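Local coordinates for beta-ketoacyl-[acyl-carrier-protein] synthase III (Pseudomonas aeruginosa, PDB 2X3E), which probably catalyses the first condensation of fatty acid synthesis, joining acetyl-CoA and malonyl-ACP to give 3-oxobutanoyl-ACP, at residues 272-275 with 276-280; 290-293 with 294-298; 308-311 with 312-316. The protein carries 1 engineered substitution. All blocks are in the same frame, centred on the assembly; numbering follows the deposited sequence. Where two conformers were deposited one is given.

All three contacts are local and follow one another in series in the C-terminal part of the chain, none nested in another and none crossing. Contact 1 rounds the short helix 275-278 and brings the chain to Asn280. Helix 285-295 comes next, and contact 2 closes its C-terminal end; contacts 1 and 2 touch where Asn274 CB lies 3.7 Å from His292 CG. The chain then enters strand 304-311, and contact 3 closes the hairpin between it and strand 315-322. Its centre is about 18 Å from that of contact 1 and about 24 Å from that of contact 2. The turns of contacts 1 and 3 border the predicted active site, whereas contact 2 lies farther from it.

Contact 1: residues 272-275 with 276-280; sequences VSNI and AEVGN
Asn274 O receives two backbone N-H groups of the short helix that follows it. Val278 N approaches nearly along the C=O axis at 3.2 Å from Asn274 O, whereas Glu277 N, 2.9 Å from that same oxygen, comes in from above the carbonyl plane, 47° out of it. One residue further along, Gly279 N donates to Ile275 O at 2.9 Å, and the positive phi of Gly279 takes the chain out of the helix.

Asn274 occupies the N-cap position, but its side chain makes no capping bond. With CG set between the backbone N and the carbonyl carbon (chi1 62°), its amide instead lies obliquely across Val278, ND2 being 3.5 Å from Val278 CG2. In the conformer described, one of two for Glu277, water 1 may link the carboxylate to the chain before the helix: it sits 2.7 Å from Glu277 OE2 and 3.3 Å from Ser273 O, placed to donate to either, with more acceptors around it than it has protons. Ile275 CG1, anti to its backbone N, runs alongside the exit from the helix, 3.7 Å from Gly279 O.

Gln251 secures the approach to the turn, its side chain bonding Val272 O, Ser273 OG and Asn274 N. Beyond the helix, Asn280 OD1 accepts from Val282 N and Asn280 ND2 donates to Ala252 O, which together fix the rotation of the amide. This short helical turn thus delivers Asn280, a predicted active-site residue, beside His250 in the Cys-His-Asn site characteristic of FabH enzymes, where the engineered Ala112 stands in the place of the cysteine.

Contact 2: residues 290-293 with 294-298; sequences LAHG and LRQGI
Leu290, Ala291 and His292 pass their carbonyls to Leu294, Arg295 and Gln296 in regular i to i+4 helical bonds, after which Gly293 O takes Ile298 N at 2.8 Å and Leu294 O takes Gly297 N at 3.1 Å, the two backward bonds of a Schellman motif with Gly297 at positive phi.

On the outer side of this last turn, His292 is flanked by Arg295 and Gln296. Gln296 CG lies over one face of the imidazole, 4.0 Å from the centroid of the His292 ring and 21° off its normal, in a CH-pi contact. The Gln296 chain bends at chi2, and its amide plane is 18° from the ring plane, although it is the methylene that makes the contact. Arg295 meets the histidine differently: its guanidinium is turned 71° from the ring, with NH2 at the ring edge and 3.8 Å from His292 CB. One guanidinium face lies over the backbone, where His292 CA and Ala291 O are placed toward its rim; Arg295 NH1 also reaches within 3.9 Å of Ala291 CB.

Water 2 joins the two polar side chains. It accepts from Arg295 NE at 2.9 Å, in the guanidinium plane, and is hydrogen-bonded to His292 ND1 at 3.1 Å. Away from this polar side, Leu290 and Leu294 both pack on Leu11 of strand 5-14.

Because Arg295 NH2 stands 4.2 Å from His292 ND1 without touching it, the positive guanidinium would probably disfavour protonation of the imidazole. The water takes the NE proton, while the direction of its bond to ND1 is not settled; a neutral imidazole with ND1 as acceptor would fit the nearby positive charge.

Contact 3: residues 308-311 with 312-316; sequences TGFG and AGLTW
Residues 308-316 form the tight end of a beta hairpin, where strand 304-311 turns back into strand 315-322 within the C-terminal mixed sheet of this thiolase-like fold. Gly311 and Thr315 are an antiparallel hydrogen-bonded pair: Gly311 N donates to Thr315 O and Thr315 N to Gly311 O, each at 2.9 Å. Phe310 and Trp316, the adjoining non-hydrogen-bonded pair, have their CA atoms 4.1 Å apart, and here CA-H groups add to the backbone contact, with Trp316 CA 3.2 Å from Gly309 O.

The side chains of Phe310 and Trp316 leave the same face of the sheet. Phe310 has its CG anti to the backbone N (chi1 160°), which carries the ring toward the turn, to Leu314. Leu314 CD1 meets the ring at its edge, 4.0 Å from Phe310 CE1, and Trp316 CB reaches another part of that edge near Phe310 CD1. Trp316 then turns its indole away from Phe310, and both aromatic residues touch Gln225 of helix 215-237.

A cis peptide bond joins Gly313 to Leu314 in the turn, and Gly313 adopts backbone angles (phi 142°, psi -59°) that leave no room for a side chain beside the preceding carbonyl oxygen. Gly311 lies close to Ala112, the engineered, predicted active-site position; Ala312 packs against Pro88 and Thr315 against Pro92 of the second subunit. Thr315 OG1 is also hydrogen-bonded to Thr113 OG1, and across the turn it donates to Ala312 O at 2.9 Å, from above the carbonyl plane.

Contact 1: residues 272-275 with 276-280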
loop_
_atom_site.group_PDB
_atom_site.type_symbol
_atom_site.label_atom_id
_atom_site.label_comp_id
_atom_site.label_asym_id
_atom_site.label_seq_id
_atom_site.Cartn_x
_atom_site.Cartn_y
_atom_site.Cartn_z
ATOM N N VAL A 272 -20.247 17.808 -2.926
ATOM C CA VAL A 272 -20.668 16.760 -3.856
ATOM C C VAL A 272 -20.961 15.502 -3.047
ATOM O O VAL A 272 -20.083 15.005 -2.337
ATOM C CB VAL A 272 -19.581 16.451 -4.911
ATOM C CG1 VAL A 272 -20.066 15.376 -5.898
ATOM C CG2 VAL A 272 -19.180 17.715 -5.649
ATOM N N SER A 273 -22.189 14.997 -3.146
ATOM C CA SER A 273 -22.625 13.873 -2.319
ATOM C C SER A 273 -23.611 12.937 -3.021
ATOM O O SER A 273 -24.614 13.382 -3.587
ATOM C CB SER A 273 -23.265 14.395 -1.035
ATOM O OG SER A 273 -23.785 13.326 -0.258
ATOM N N ASN A 274 -23.315 11.640 -2.961
ATOM C CA ASN A 274 -24.239 10.595 -3.399
ATOM C C ASN A 274 -24.415 9.503 -2.345
ATOM O O ASN A 274 -24.839 8.393 -2.660
ATOM C CB ASN A 274 -23.764 9.980 -4.721
ATOM C CG ASN A 274 -22.410 9.297 -4.602
ATOM O OD1 ASN A 274 -21.611 9.621 -3.729
ATOM N ND2 ASN A 274 -22.149 8.351 -5.494
ATOM N N ILE A 275 -24.123 9.826 -1.087
ATOM C CA ILE A 275 -24.155 8.833 -0.007
ATOM C C ILE A 275 -25.537 8.187 0.164
ATOM O O ILE A 275 -25.642 7.039 0.595
ATOM C CB ILE A 275 -23.658 9.442 1.336
ATOM C CG1 ILE A 275 -23.290 8.328 2.323
ATOM C CG2 ILE A 275 -24.690 10.413 1.923
ATOM C CD1 ILE A 275 -22.622 8.833 3.565
ATOM N N ALA A 276 -26.592 8.913 -0.191
ATOM C CA ALA A 276 -27.948 8.355 -0.150
ATOM C C ALA A 276 -28.146 7.166 -1.099
ATOM O O ALA A 276 -28.907 6.246 -0.784
ATOM C CB ALA A 276 -28.977 9.446 -0.452
ATOM N N GLU A 277 -27.448 7.183 -2.242
ATOM C CA GLU A 277 -27.640 6.174 -3.289
ATOM C C GLU A 277 -26.635 5.027 -3.224
ATOM O O GLU A 277 -26.924 3.931 -3.689
ATOM C CB GLU A 277 -27.574 6.815 -4.680
ATOM C CG GLU A 277 -28.658 7.847 -4.945
ATOM C CD GLU A 277 -28.238 9.241 -4.531
ATOM O OE1 GLU A 277 -27.176 9.368 -3.893
ATOM O OE2 GLU A 277 -28.964 10.209 -4.839
ATOM N N VAL A 278 -25.455 5.283 -2.664
ATOM C CA VAL A 278 -24.390 4.274 -2.643
ATOM C C VAL A 278 -23.858 3.934 -1.253
ATOM O O VAL A 278 -23.106 2.978 -1.109
ATOM C CB VAL A 278 -23.200 4.691 -3.556
ATOM C CG1 VAL A 278 -23.685 4.943 -4.976
ATOM C CG2 VAL A 278 -22.472 5.923 -3.014
ATOM N N GLY A 279 -24.248 4.696 -0.237
ATOM C CA GLY A 279 -23.713 4.506 1.104
ATOM C C GLY A 279 -22.251 4.904 1.197
ATOM O O GLY A 279 -21.736 5.624 0.341
ATOM N N ASN A 280 -21.596 4.430 2.252
ATOM C CA ASN A 280 -20.196 4.724 2.532
ATOM C C ASN A 280 -19.357 3.606 1.932
ATOM O O ASN A 280 -19.398 2.476 2.413
ATOM C CB ASN A 280 -19.992 4.817 4.051
ATOM C CG ASN A 280 -18.545 5.070 4.452
ATOM O OD1 ASN A 280 -17.617 4.764 3.712
ATOM N ND2 ASN A 280 -18.354 5.608 5.654
HETATM O O HOH W 1 -27.667 12.213 -3.603
#

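Contact 2: residues 290-293 with 294-298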
loop_
_atom_site.group_PDB
_atom_site.type_symbol
_atom_site.label_atom_id
_atom_site.label_comp_id
_atom_site.label_asym_id
_atom_site.label_seq_id
_atom_site.Cartn_x
_atom_site.Cartn_y
_atom_site.Cartn_z
ATOM N N LEU A 290 -17.339 11.920 -7.340
ATOM C CA LEU A 290 -16.935 12.595 -8.573
ATOM C C LEU A 290 -17.742 12.113 -9.792
ATOM O O LEU A 290 -18.208 12.930 -10.590
ATOM C CB LEU A 290 -15.427 12.424 -8.830
ATOM C CG LEU A 290 -14.477 13.252 -7.951
ATOM C CD1 LEU A 290 -13.018 12.870 -8.202
ATOM C CD2 LEU A 290 -14.683 14.759 -8.182
ATOM N N ALA A 291 -17.904 10.796 -9.936
ATOM C CA ALA A 291 -18.668 10.236 -11.056
ATOM C C ALA A 291 -20.121 10.719 -11.023
ATOM O O ALA A 291 -20.702 11.037 -12.059
ATOM C CB ALA A 291 -18.603 8.703 -11.049
ATOM N N HIS A 292 -20.692 10.788 -9.824
ATOM C CA HIS A 292 -22.035 11.324 -9.628
ATOM C C HIS A 292 -22.122 12.781 -10.079
ATOM O O HIS A 292 -23.033 13.157 -10.816
ATOM C CB HIS A 292 -22.438 11.195 -8.156
ATOM C CG HIS A 292 -23.679 11.947 -7.800
ATOM N ND1 HIS A 292 -24.943 11.474 -8.080
ATOM C CD2 HIS A 292 -23.851 13.134 -7.174
ATOM C CE1 HIS A 292 -25.840 12.343 -7.647
ATOM N NE2 HIS A 292 -25.203 13.360 -7.096
ATOM N N GLY A 293 -21.170 13.595 -9.639
ATOM C CA GLY A 293 -21.118 15.000 -10.043
ATOM C C GLY A 293 -21.003 15.187 -11.545
ATOM O O GLY A 293 -21.652 16.057 -12.124
ATOM N N LEU A 294 -20.175 14.365 -12.183
ATOM C CA LEU A 294 -20.009 14.419 -13.631
ATOM C C LEU A 294 -21.298 14.009 -14.361
ATOM O O LEU A 294 -21.708 14.675 -15.316
ATOM C CB LEU A 294 -18.828 13.532 -14.062
ATOM C CG LEU A 294 -18.308 13.722 -15.487
ATOM C CD1 LEU A 294 -17.802 15.140 -15.692
ATOM C CD2 LEU A 294 -17.203 12.715 -15.790
ATOM N N ARG A 295 -21.934 12.932 -13.903
ATOM C CA ARG A 295 -23.225 12.482 -14.450
ATOM C C ARG A 295 -24.287 13.579 -14.376
ATOM O O ARG A 295 -25.070 13.763 -15.310
ATOM C CB ARG A 295 -23.755 11.262 -13.686
ATOM C CG ARG A 295 -23.156 9.923 -14.081
ATOM C CD ARG A 295 -24.062 8.774 -13.632
ATOM N NE ARG A 295 -24.184 8.696 -12.172
ATOM C CZ ARG A 295 -23.305 8.106 -11.360
ATOM N NH1 ARG A 295 -22.203 7.538 -11.842
ATOM N NH2 ARG A 295 -23.525 8.089 -10.046
ATOM N N GLN A 296 -24.310 14.291 -13.250
ATOM C CA GLN A 296 -25.283 15.360 -13.011
ATOM C C GLN A 296 -24.918 16.700 -13.661
ATOM O O GLN A 296 -25.702 17.646 -13.600
ATOM C CB GLN A 296 -25.454 15.577 -11.506
ATOM C CG GLN A 296 -26.050 14.391 -10.769
ATOM C CD GLN A 296 -27.531 14.246 -11.009
ATOM O OE1 GLN A 296 -28.285 15.221 -10.930
ATOM N NE2 GLN A 296 -27.964 13.025 -11.306
ATOM N N GLY A 297 -23.736 16.790 -14.267
ATOM C CA GLY A 297 -23.241 18.054 -14.815
ATOM C C GLY A 297 -22.939 19.103 -13.756
ATOM O O GLY A 297 -22.923 20.306 -14.043
ATOM N N ILE A 298 -22.693 18.654 -12.530
ATOM C CA ILE A 298 -22.434 19.552 -11.406
ATOM C C ILE A 298 -21.031 20.162 -11.498
ATOM O O ILE A 298 -20.822 21.315 -11.119
ATOM C CB ILE A 298 -22.583 18.798 -10.057
ATOM C CG1 ILE A 298 -24.060 18.644 -9.697
ATOM C CG2 ILE A 298 -21.825 19.507 -8.929
ATOM C CD1 ILE A 298 -24.306 17.685 -8.556
HETATM O O HOH W 2 -26.187 9.858 -10.354
#

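Contact 3: residues 308-311 with 312-316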
loop_
_atom_site.group_PDB
_atom_site.type_symbol
_atom_site.label_atom_id
_atom_site.label_comp_id
_atom_site.label_asym_id
_atom_site.label_seq_id
_atom_site.Cartn_x
_atom_site.Cartn_y
_atom_site.Cartn_z
ATOM N N THR A 308 -11.220 15.555 0.098
ATOM C CA THR A 308 -10.782 15.387 1.477
ATOM C C THR A 308 -11.280 14.080 2.089
ATOM O O THR A 308 -12.400 13.635 1.819
ATOM C CB THR A 308 -11.206 16.600 2.333
ATOM O OG1 THR A 308 -10.633 16.494 3.645
ATOM C CG2 THR A 308 -12.717 16.700 2.429
ATOM N N GLY A 309 -10.426 13.465 2.907
ATOM C CA GLY A 309 -10.751 12.215 3.573
ATOM C C GLY A 309 -10.312 12.174 5.024
ATOM O O GLY A 309 -9.400 12.885 5.430
ATOM N N PHE A 310 -10.995 11.341 5.805
ATOM C CA PHE A 310 -10.598 11.001 7.175
ATOM C C PHE A 310 -11.053 9.562 7.405
ATOM O O PHE A 310 -12.129 9.185 6.958
ATOM C CB PHE A 310 -11.250 11.938 8.204
ATOM C CG PHE A 310 -11.271 11.377 9.604
ATOM C CD1 PHE A 310 -10.182 11.532 10.448
ATOM C CD2 PHE A 310 -12.371 10.666 10.062
ATOM C CE1 PHE A 310 -10.190 10.999 11.734
ATOM C CE2 PHE A 310 -12.392 10.135 11.344
ATOM C CZ PHE A 310 -11.292 10.303 12.182
ATOM N N GLY A 311 -10.249 8.759 8.091
ATOM C CA GLY A 311 -10.645 7.380 8.363
ATOM C C GLY A 311 -9.722 6.619 9.289
ATOM O O GLY A 311 -8.923 7.210 10.022
ATOM N N ALA A 312 -9.844 5.298 9.239
ATOM C CA ALA A 312 -9.115 4.409 10.119
ATOM C C ALA A 312 -7.611 4.649 10.021
ATOM O O ALA A 312 -7.097 5.014 8.954
ATOM C CB ALA A 312 -9.449 2.952 9.795
ATOM N N GLY A 313 -6.921 4.436 11.144
ATOM C CA GLY A 313 -5.481 4.653 11.244
ATOM C C GLY A 313 -5.068 5.254 12.583
ATOM O O GLY A 313 -4.260 4.663 13.290
ATOM N N LEU A 314 -5.575 6.434 12.945
ATOM C CA LEU A 314 -6.412 7.283 12.102
ATOM C C LEU A 314 -5.583 7.921 10.991
ATOM O O LEU A 314 -4.366 8.076 11.128
ATOM C CB LEU A 314 -7.050 8.401 12.939
ATOM C CG LEU A 314 -7.950 7.957 14.096
ATOM C CD1 LEU A 314 -8.472 9.162 14.885
ATOM C CD2 LEU A 314 -9.100 7.111 13.586
ATOM N N THR A 315 -6.259 8.287 9.908
ATOM C CA THR A 315 -5.658 8.977 8.769
ATOM C C THR A 315 -6.551 10.124 8.323
ATOM O O THR A 315 -7.757 10.115 8.560
ATOM C CB THR A 315 -5.494 8.038 7.553
ATOM O OG1 THR A 315 -6.738 7.367 7.282
ATOM C CG2 THR A 315 -4.394 7.021 7.802
ATOM N N TRP A 316 -5.947 11.108 7.663
ATOM C CA TRP A 316 -6.692 12.180 7.024
ATOM C C TRP A 316 -5.838 12.813 5.944
ATOM O O TRP A 316 -4.613 12.615 5.892
ATOM C CB TRP A 316 -7.085 13.253 8.043
ATOM C CG TRP A 316 -5.897 13.922 8.653
ATOM C CD1 TRP A 316 -5.148 14.921 8.110
ATOM C CD2 TRP A 316 -5.294 13.603 9.911
ATOM N NE1 TRP A 316 -4.110 15.250 8.957
ATOM C CE2 TRP A 316 -4.182 14.455 10.071
ATOM C CE3 TRP A 316 -5.588 12.677 10.917
ATOM C CZ2 TRP A 316 -3.366 14.415 11.208
ATOM C CZ3 TRP A 316 -4.774 12.636 12.043
ATOM C CH2 TRP A 316 -3.682 13.499 12.181
#